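Local coordinates for protein aromatic-amino-acid aminotransferase (Burkholderia pseudomallei, PDB 4F4E) that probably transfers amino groups between aromatic amino acids such as tyrosine and 2-oxoglutarate, using pyridoxal phosphate held covalently on a lysine, and works as a homodimer, at residues A144-S149 with G195-L200; R228-L233 with N260-S265. All blocks are in the same frame, centred on the assembly; numbering follows the deposited sequence. Where two conformers were deposited one is given.

Contact 1: residues A144-S149 with G195-L200; sequences AKVAIS and GTIVVL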
loop_
_atom_site.group_PDB
_atom_site.type_symbol
_atom_site.label_atom_id
_atom_site.label_comp_id
_atom_site.label_asym_id
_atom_site.label_seq_id
_atom_site.Cartn_x
_atom_site.Cartn_y
_atom_site.Cartn_z
ATOM N N ALA A 144 15.531 -18.060 -9.303
ATOM C CA ALA A 144 14.734 -17.963 -10.542
ATOM C C ALA A 144 14.952 -16.635 -11.258
ATOM O O ALA A 144 15.119 -15.625 -10.622
ATOM C CB ALA A 144 13.235 -18.160 -10.239
ATOM N N LYS A 145 14.953 -16.637 -12.599
ATOM C CA LYS A 145 14.970 -15.412 -13.351
ATOM C C LYS A 145 13.525 -15.058 -13.716
ATOM O O LYS A 145 12.645 -15.913 -13.678
ATOM C CB LYS A 145 15.835 -15.546 -14.590
ATOM C CG LYS A 145 17.310 -15.856 -14.249
ATOM C CD LYS A 145 18.124 -16.047 -15.499
ATOM C CE LYS A 145 19.526 -16.493 -15.112
ATOM N NZ LYS A 145 20.071 -17.292 -16.228
ATOM N N VAL A 146 13.322 -13.805 -14.081
ATOM C CA VAL A 146 12.045 -13.307 -14.535
ATOM C C VAL A 146 12.165 -12.861 -15.965
ATOM O O VAL A 146 13.098 -12.111 -16.310
ATOM C CB VAL A 146 11.612 -12.116 -13.683
ATOM C CG1 VAL A 146 10.336 -11.494 -14.251
ATOM C CG2 VAL A 146 11.431 -12.566 -12.265
ATOM N N ALA A 147 11.223 -13.286 -16.805
ATOM C CA ALA A 147 11.202 -12.946 -18.221
ATOM C C ALA A 147 9.999 -12.081 -18.499
ATOM O O ALA A 147 8.893 -12.456 -18.156
ATOM C CB ALA A 147 11.141 -14.201 -19.078
ATOM N N ILE A 148 10.256 -10.943 -19.145
ATOM C CA ILE A 148 9.246 -9.973 -19.528
ATOM C C ILE A 148 9.202 -9.782 -21.035
ATOM O O ILE A 148 10.164 -10.110 -21.736
ATOM C CB ILE A 148 9.454 -8.616 -18.801
ATOM C CG1 ILE A 148 10.784 -7.949 -19.177
ATOM C CG2 ILE A 148 9.361 -8.848 -17.322
ATOM C CD1 ILE A 148 10.880 -6.484 -18.743
ATOM N N SER A 149 8.116 -9.192 -21.548
ATOM C CA SER A 149 8.056 -8.957 -22.992
ATOM C C SER A 149 9.029 -7.880 -23.423
ATOM O O SER A 149 9.278 -6.916 -22.680
ATOM C CB SER A 149 6.637 -8.629 -23.452
ATOM O OG SER A 149 6.096 -7.446 -22.856
ATOM N N GLY A 195 11.174 -23.107 -13.468
ATOM C CA GLY A 195 11.005 -22.102 -12.390
ATOM C C GLY A 195 11.119 -20.671 -12.862
ATOM O O GLY A 195 10.854 -19.731 -12.078
ATOM N N THR A 196 11.555 -20.469 -14.107
ATOM C CA THR A 196 11.612 -19.114 -14.664
ATOM C C THR A 196 10.197 -18.543 -14.637
ATOM O O THR A 196 9.242 -19.215 -14.999
ATOM C CB THR A 196 12.132 -19.108 -16.129
ATOM O OG1 THR A 196 13.415 -19.763 -16.176
ATOM C CG2 THR A 196 12.184 -17.680 -16.727
ATOM N N ILE A 197 10.103 -17.304 -14.165
ATOM C CA ILE A 197 8.848 -16.630 -13.973
ATOM C C ILE A 197 8.608 -15.820 -15.238
ATOM O O ILE A 197 9.377 -14.919 -15.563
ATOM C CB ILE A 197 8.910 -15.701 -12.762
ATOM C CG1 ILE A 197 9.209 -16.469 -11.463
ATOM C CG2 ILE A 197 7.667 -14.820 -12.696
ATOM C CD1 ILE A 197 9.982 -15.640 -10.452
ATOM N N VAL A 198 7.514 -16.110 -15.943
ATOM C CA VAL A 198 7.237 -15.470 -17.211
ATOM C C VAL A 198 6.055 -14.493 -17.059
ATOM O O VAL A 198 4.955 -14.920 -16.807
ATOM C CB VAL A 198 6.923 -16.512 -18.311
ATOM C CG1 VAL A 198 6.791 -15.787 -19.656
ATOM C CG2 VAL A 198 8.034 -17.601 -18.416
ATOM N N VAL A 199 6.317 -13.200 -17.196
ATOM C CA VAL A 199 5.307 -12.153 -16.992
ATOM C C VAL A 199 4.605 -11.937 -18.327
ATOM O O VAL A 199 5.229 -11.549 -19.299
ATOM C CB VAL A 199 5.929 -10.852 -16.485
ATOM C CG1 VAL A 199 4.880 -9.759 -16.315
ATOM C CG2 VAL A 199 6.731 -11.106 -15.217
ATOM N N LEU A 200 3.321 -12.251 -18.359
ATOM C CA LEU A 200 2.511 -12.310 -19.557
ATOM C C LEU A 200 1.328 -11.353 -19.419
ATOM O O LEU A 200 0.523 -11.472 -18.470
ATOM C CB LEU A 200 1.983 -13.745 -19.729
ATOM C CG LEU A 200 3.055 -14.806 -20.014
ATOM C CD1 LEU A 200 2.587 -16.247 -19.672
ATOM C CD2 LEU A 200 3.470 -14.702 -21.487
HETATM O O HOH W 1 15.011 -19.272 -14.059
HETATM O O HOH W 2 5.967 -8.713 -19.635
#
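The peptide groups of Lys145 and Ile197, and of Ala147 and Val199, are the flat groups that meet here, joined N-H to C=O, and aliphatic side chains stand on both faces of the sheet they build: Val146, Ile148, Ile197 and Val199 on one, Ala147 and Val198 on the other. This is a parallel pairing inside the large mixed sheet of a fold type I aminotransferase. Ile197 N donates to Lys145 O (2.9 Å), Ala147 N to Ile197 O (2.8 Å) and Val199 N to Ala147 O (2.8 Å), all three nearly straight. Ile197 and Ala147 thus hold the two chains in step, while Val146 CA adds a CA-H...O contact to Ile197 O.

On the first face each gamma methyl of Val146 meets a different neighbour, which suits a branched residue to this place. With CG1 anti to the backbone N (chi1 174°), that methyl meets Val199 CG2 at 3.8 Å, while CG2 reaches Ile197 CD1 at 3.9 Å. Ile148 CG2 lies alongside Val199 CG2, 4.1 Å away. The end of Ile197 also lies near Ala144 CB, and Phe160 of helix 154-162 covers Val146 and Val199. Ala147 is small, and its CB faces Tyr192 on the other side. Gly195 suits its turn, because at phi 92° a CB would press on the preceding carbonyl oxygen.

Water closes both ends. One molecule joins Lys145 N to Thr196 OG1, which is also bonded to Glu193 O. At the far end Val199 O, already bonded to Tyr170 OH, accepts from a second water at 2.9 Å that in turn takes the N-H of Ser149.

Contact 2: residues R228-L233 with N260-S265; sequences RLVPFL and NVFVSS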
loop_
_atom_site.group_PDB
_atom_site.type_symbol
_atom_site.label_atom_id
_atom_site.label_comp_id
_atom_site.label_asym_id
_atom_site.label_seq_id
_atom_site.Cartn_x
_atom_site.Cartn_y
_atom_site.Cartn_z
ATOM N N ARG A 228 7.867 -26.384 -17.144
ATOM C CA ARG A 228 7.686 -26.054 -15.725
ATOM C C ARG A 228 8.103 -24.616 -15.417
ATOM O O ARG A 228 8.750 -24.339 -14.420
ATOM C CB ARG A 228 8.384 -27.075 -14.843
ATOM C CG ARG A 228 8.017 -28.504 -15.258
ATOM C CD ARG A 228 8.474 -29.526 -14.240
ATOM N NE ARG A 228 9.932 -29.716 -14.286
ATOM C CZ ARG A 228 10.807 -29.314 -13.353
ATOM N NH1 ARG A 228 10.419 -28.665 -12.241
ATOM N NH2 ARG A 228 12.105 -29.560 -13.548
ATOM N N LEU A 229 7.669 -23.716 -16.290
ATOM C CA LEU A 229 7.813 -22.294 -16.065
ATOM C C LEU A 229 6.681 -21.831 -15.147
ATOM O O LEU A 229 5.661 -22.503 -15.010
ATOM C CB LEU A 229 7.782 -21.558 -17.393
ATOM C CG LEU A 229 8.727 -22.159 -18.449
ATOM C CD1 LEU A 229 8.742 -21.191 -19.617
ATOM C CD2 LEU A 229 10.146 -22.400 -17.933
ATOM N N VAL A 230 6.853 -20.671 -14.531
ATOM C CA VAL A 230 5.843 -20.137 -13.613
ATOM C C VAL A 230 5.214 -18.962 -14.322
ATOM O O VAL A 230 5.833 -17.905 -14.482
ATOM C CB VAL A 230 6.479 -19.687 -12.285
ATOM C CG1 VAL A 230 5.398 -19.044 -11.382
ATOM C CG2 VAL A 230 7.205 -20.862 -11.617
ATOM N N PRO A 231 3.963 -19.127 -14.779
ATOM C CA PRO A 231 3.308 -18.022 -15.475
ATOM C C PRO A 231 2.783 -16.983 -14.481
ATOM O O PRO A 231 2.112 -17.329 -13.513
ATOM C CB PRO A 231 2.159 -18.692 -16.212
ATOM C CG PRO A 231 1.816 -19.862 -15.355
ATOM C CD PRO A 231 3.097 -20.307 -14.673
ATOM N N PHE A 232 3.075 -15.729 -14.788
ATOM C CA PHE A 232 2.639 -14.620 -13.983
ATOM C C PHE A 232 1.825 -13.738 -14.904
ATOM O O PHE A 232 2.352 -12.878 -15.641
ATOM C CB PHE A 232 3.824 -13.878 -13.292
ATOM C CG PHE A 232 3.424 -13.135 -12.022
ATOM C CD1 PHE A 232 2.169 -12.510 -11.898
ATOM C CD2 PHE A 232 4.305 -13.026 -10.980
ATOM C CE1 PHE A 232 1.809 -11.841 -10.710
ATOM C CE2 PHE A 232 3.947 -12.354 -9.790
ATOM C CZ PHE A 232 2.697 -11.780 -9.655
ATOM N N LEU A 233 0.503 -13.944 -14.898
ATOM C CA LEU A 233 -0.359 -13.158 -15.781
ATOM C C LEU A 233 -0.612 -11.790 -15.145
ATOM O O LEU A 233 -0.819 -11.677 -13.924
ATOM C CB LEU A 233 -1.669 -13.908 -16.062
ATOM C CG LEU A 233 -1.499 -15.144 -16.954
ATOM C CD1 LEU A 233 -2.632 -16.116 -16.733
ATOM C CD2 LEU A 233 -1.444 -14.729 -18.430
ATOM N N ASN A 260 0.295 -24.143 -11.530
ATOM C CA ASN A 260 0.354 -23.094 -10.551
ATOM C C ASN A 260 0.567 -21.796 -11.327
ATOM O O ASN A 260 1.500 -21.721 -12.172
ATOM C CB ASN A 260 1.461 -23.353 -9.573
ATOM C CG ASN A 260 1.235 -24.652 -8.791
ATOM O OD1 ASN A 260 2.117 -25.471 -8.710
ATOM N ND2 ASN A 260 0.030 -24.847 -8.256
ATOM N N VAL A 261 -0.337 -20.842 -11.131
ATOM C CA VAL A 261 -0.407 -19.632 -11.941
ATOM C C VAL A 261 -0.518 -18.479 -10.970
ATOM O O VAL A 261 -1.277 -18.562 -9.999
ATOM C CB VAL A 261 -1.664 -19.601 -12.862
ATOM C CG1 VAL A 261 -1.659 -18.354 -13.755
ATOM C CG2 VAL A 261 -1.783 -20.864 -13.713
ATOM N N PHE A 262 0.250 -17.426 -11.200
ATOM C CA PHE A 262 0.099 -16.156 -10.490
ATOM C C PHE A 262 -0.644 -15.189 -11.393
ATOM O O PHE A 262 -0.399 -15.184 -12.605
ATOM C CB PHE A 262 1.466 -15.572 -10.137
ATOM C CG PHE A 262 2.148 -16.262 -8.985
ATOM C CD1 PHE A 262 2.586 -17.548 -9.104
ATOM C CD2 PHE A 262 2.393 -15.587 -7.820
ATOM C CE1 PHE A 262 3.227 -18.180 -8.076
ATOM C CE2 PHE A 262 3.023 -16.207 -6.776
ATOM C CZ PHE A 262 3.452 -17.504 -6.902
ATOM N N VAL A 263 -1.563 -14.395 -10.823
ATOM C CA VAL A 263 -2.333 -13.411 -11.578
ATOM C C VAL A 263 -2.379 -12.104 -10.817
ATOM O O VAL A 263 -2.950 -12.047 -9.725
ATOM C CB VAL A 263 -3.793 -13.839 -11.823
ATOM C CG1 VAL A 263 -4.503 -12.821 -12.709
ATOM C CG2 VAL A 263 -3.850 -15.249 -12.470
ATOM N N SER A 264 -1.778 -11.058 -11.375
ATOM C CA SER A 264 -1.998 -9.708 -10.857
ATOM C C SER A 264 -3.136 -9.104 -11.675
ATOM O O SER A 264 -3.054 -9.051 -12.922
ATOM C CB SER A 264 -0.776 -8.826 -11.024
ATOM O OG SER A 264 -1.168 -7.451 -10.936
ATOM N N SER A 265 -4.188 -8.691 -10.991
ATOM C CA SER A 265 -5.287 -7.999 -11.612
ATOM C C SER A 265 -5.462 -6.575 -11.019
ATOM O O SER A 265 -5.085 -6.318 -9.867
ATOM C CB SER A 265 -6.587 -8.800 -11.520
ATOM O OG SER A 265 -7.058 -8.947 -10.218
#
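Strands 230-233 and 261-265 run parallel, their axes 13° apart and 4.5 Å at closest, with Phe232 level with Phe262 and Leu233 with Val263. Phe262 N donates to Pro231 O (3.0 Å), Leu233 N to Phe262 O (2.8 Å) and Ser264 N to Leu233 O (2.8 Å). Pro231 has no N-H to offer Asn260 O, and its CD lies 3.3 Å from that oxygen; the bonding between the segments starts with Pro231 O.

The two strands precede and follow helix 249-256 in a beta-alpha-beta unit, and that helix lays Phe254 against Pro231, Leu233 and Val261. On this side Leu233 CD1 meets Val261 CG1 at 3.9 Å.

On the other face, with Val230 and Ser264, are the phenylalanines. Phe262 CB sits over the centre of the Phe232 ring, a CH-pi contact 3.6 Å from the centroid, and the ring's CE1 edge meets Ser264 N in plane. With CG anti to the carbonyl carbon (chi1 -75°), the Phe262 ring leads away from strand 230-233; the two ring planes are oblique, at 43°. Val230 CG1 touches Phe262 CD1 at 3.9 Å, and Leu24 of the second subunit packs on Val230 and Phe262.

In the fold
Contact 1 and contact 2 are neighbouring pairings in one sheet, their centres about 9 Å apart. They meet where strand 197-201 borders strand 230-235: Val230 N lies 2.8 Å from Thr196 O and Val230 O lies 2.9 Å from Val198 N, both probable hydrogen bonds, so four parallel strands run on without a break in the order 261-266, 230-235, 197-201, 146-150. Strand 261-266 ends shortly before Lys269, the residue that carries pyridoxal phosphate, which places contact 2 on the chain leading to the cofactor. In contact 1 the side chain of Ser149 lies about 4 Å, nearest atoms, from a bound 1,2-ethanediol, probably from the crystallisation liquor.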